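Local coordinates for shikimate dehydrogenase-like protein HI_0607 (Haemophilus influenzae, PDB 1NPY) that catalyses the NADP(+)-dependent oxidation of shikimate to 3-dehydroshikimate in vitro, though weakly enough that its biological substrate may be another compound, at residues S86-V91 with A99-Y104. Sequence-based numbering, arbitrary orientation.
Sequences SVNTIV and AYNTDY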
loop_
_atom_site.group_PDB
_atom_site.type_symbol
_atom_site.label_atom_id
_atom_site.label_comp_id
_atom_site.label_asym_id
_atom_site.label_seq_id
_atom_site.Cartn_x
_atom_site.Cartn_y
_atom_site.Cartn_z
ATOM N N SER A 86 -1.700 1.798 -11.987
ATOM C CA SER A 86 -1.481 2.885 -11.038
ATOM C C SER A 86 -0.037 2.784 -10.556
ATOM O O SER A 86 0.385 1.687 -10.205
ATOM C CB SER A 86 -2.382 2.706 -9.813
ATOM O OG SER A 86 -2.386 3.845 -8.973
ATOM N N VAL A 87 0.673 3.903 -10.461
ATOM C CA VAL A 87 2.079 3.972 -10.083
ATOM C C VAL A 87 2.238 4.669 -8.741
ATOM O O VAL A 87 1.659 5.748 -8.536
ATOM C CB VAL A 87 2.868 4.768 -11.141
ATOM C CG1 VAL A 87 4.302 5.043 -10.714
ATOM C CG2 VAL A 87 2.899 3.973 -12.441
ATOM N N ASN A 88 3.025 4.097 -7.835
ATOM C CA ASN A 88 3.362 4.788 -6.591
ATOM C C ASN A 88 4.871 4.955 -6.398
ATOM O O ASN A 88 5.343 5.503 -5.409
ATOM C CB ASN A 88 2.695 4.138 -5.384
ATOM C CG ASN A 88 3.536 3.020 -4.794
ATOM O OD1 ASN A 88 4.255 2.370 -5.557
ATOM N ND2 ASN A 88 3.475 2.807 -3.467
ATOM N N THR A 89 5.652 4.523 -7.378
ATOM C CA THR A 89 7.115 4.533 -7.272
ATOM C C THR A 89 7.767 4.723 -8.632
ATOM O O THR A 89 7.418 3.997 -9.555
ATOM C CB THR A 89 7.639 3.184 -6.769
ATOM O OG1 THR A 89 6.996 2.894 -5.523
ATOM C CG2 THR A 89 9.105 3.280 -6.456
ATOM N N ILE A 90 8.684 5.687 -8.751
ATOM C CA ILE A 90 9.480 5.864 -9.960
ATOM C C ILE A 90 10.951 5.746 -9.598
ATOM O O ILE A 90 11.402 6.362 -8.632
ATOM C CB ILE A 90 9.198 7.261 -10.567
ATOM C CG1 ILE A 90 7.710 7.447 -10.863
ATOM C CG2 ILE A 90 10.038 7.479 -11.804
ATOM C CD1 ILE A 90 7.305 8.882 -10.976
ATOM N N VAL A 91 11.703 4.982 -10.388
ATOM C CA VAL A 91 13.137 4.858 -10.240
ATOM C C VAL A 91 13.764 5.355 -11.538
ATOM O O VAL A 91 13.434 4.897 -12.637
ATOM C CB VAL A 91 13.598 3.416 -10.000
ATOM C CG1 VAL A 91 15.105 3.369 -9.727
ATOM C CG2 VAL A 91 12.817 2.773 -8.869
ATOM N N ALA A 99 8.616 2.447 -13.539
ATOM C CA ALA A 99 7.466 2.654 -12.661
ATOM C C ALA A 99 7.065 1.335 -12.020
ATOM O O ALA A 99 6.916 0.350 -12.735
ATOM C CB ALA A 99 6.290 3.179 -13.471
ATOM N N TYR A 100 6.759 1.380 -10.721
ATOM C CA TYR A 100 6.338 0.232 -9.919
ATOM C C TYR A 100 5.165 0.612 -9.017
ATOM O O TYR A 100 4.812 1.776 -8.861
ATOM C CB TYR A 100 7.477 -0.221 -8.991
ATOM C CG TYR A 100 8.759 -0.564 -9.713
ATOM C CD1 TYR A 100 9.068 -1.876 -10.067
ATOM C CD2 TYR A 100 9.654 0.436 -10.070
ATOM C CE1 TYR A 100 10.248 -2.151 -10.759
ATOM C CE2 TYR A 100 10.847 0.160 -10.733
ATOM C CZ TYR A 100 11.138 -1.137 -11.065
ATOM O OH TYR A 100 12.306 -1.406 -11.757
ATOM N N ASN A 101 4.517 -0.411 -8.476
ATOM C CA ASN A 101 3.540 -0.177 -7.426
ATOM C C ASN A 101 3.875 -1.044 -6.221
ATOM O O ASN A 101 3.531 -2.216 -6.183
ATOM C CB ASN A 101 2.103 -0.331 -7.891
ATOM C CG ASN A 101 1.146 0.220 -6.861
ATOM O OD1 ASN A 101 1.191 -0.224 -5.727
ATOM N ND2 ASN A 101 0.378 1.246 -7.215
ATOM N N THR A 102 4.499 -0.429 -5.221
ATOM C CA THR A 102 4.912 -1.155 -4.028
ATOM C C THR A 102 3.788 -1.424 -3.035
ATOM O O THR A 102 3.960 -2.256 -2.151
ATOM C CB THR A 102 6.092 -0.523 -3.296
ATOM O OG1 THR A 102 5.771 0.807 -2.882
ATOM C CG2 THR A 102 7.330 -0.453 -4.146
ATOM N N ASP A 103 2.634 -0.781 -3.173
ATOM C CA ASP A 103 1.483 -1.246 -2.418
ATOM C C ASP A 103 1.073 -2.657 -2.856
ATOM O O ASP A 103 0.864 -3.531 -2.013
ATOM C CB ASP A 103 0.313 -0.299 -2.604
ATOM C CG ASP A 103 0.475 0.982 -1.822
ATOM O OD1 ASP A 103 1.074 1.009 -0.715
ATOM O OD2 ASP A 103 -0.083 2.006 -2.259
ATOM N N TYR A 104 0.971 -2.873 -4.166
ATOM C CA TYR A 104 0.724 -4.193 -4.718
ATOM C C TYR A 104 1.801 -5.187 -4.269
ATOM O O TYR A 104 1.492 -6.282 -3.789
ATOM C CB TYR A 104 0.617 -4.090 -6.249
ATOM C CG TYR A 104 0.596 -5.429 -6.940
ATOM C CD1 TYR A 104 -0.599 -6.128 -7.111
ATOM C CD2 TYR A 104 1.782 -6.040 -7.360
ATOM C CE1 TYR A 104 -0.604 -7.395 -7.674
ATOM C CE2 TYR A 104 1.768 -7.290 -7.947
ATOM C CZ TYR A 104 0.575 -7.956 -8.113
ATOM O OH TYR A 104 0.597 -9.216 -8.684
HETATM O O HOH W 1 1.696 4.321 -1.858
#
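N88 crosses T102 at about a right angle and binds it twice through its carboxamide: OD1 takes the backbone N of T102 at 2.8 Å, while ND2 gives a hydrogen to T102 OG1 at 3.1 Å, nearly in the amide plane. The hydroxyl of T89 donates to the same OD1 from the face opposite T102 N, so the oxygen is gripped from two sides. With CG between the backbone N and the carbonyl carbon of N88 (chi1 88°), the amide is turned toward the start of the helix at T102. The ND2 of N101 donates to S86 O at 3.0 Å, coming from above the carbonyl plane, and its OD1 caps the helix beginning at T102 by accepting from Y104 N. N88 and T89 both face Y100, a classic beta bulge in the hairpin of strands 89-93 and 96-100, with N88 N the stronger donor to Y100 O and T89 N a weak one. Past the bulge, V91 CG2 touches Y100 CE2 at 3.8 Å. A water joins N88 ND2 to OD2 of D103. With both ends of its amide engaged, N88 is fixed in rotation, which is consistent with its steadying, through the water, a carboxylate inferred to bind substrate.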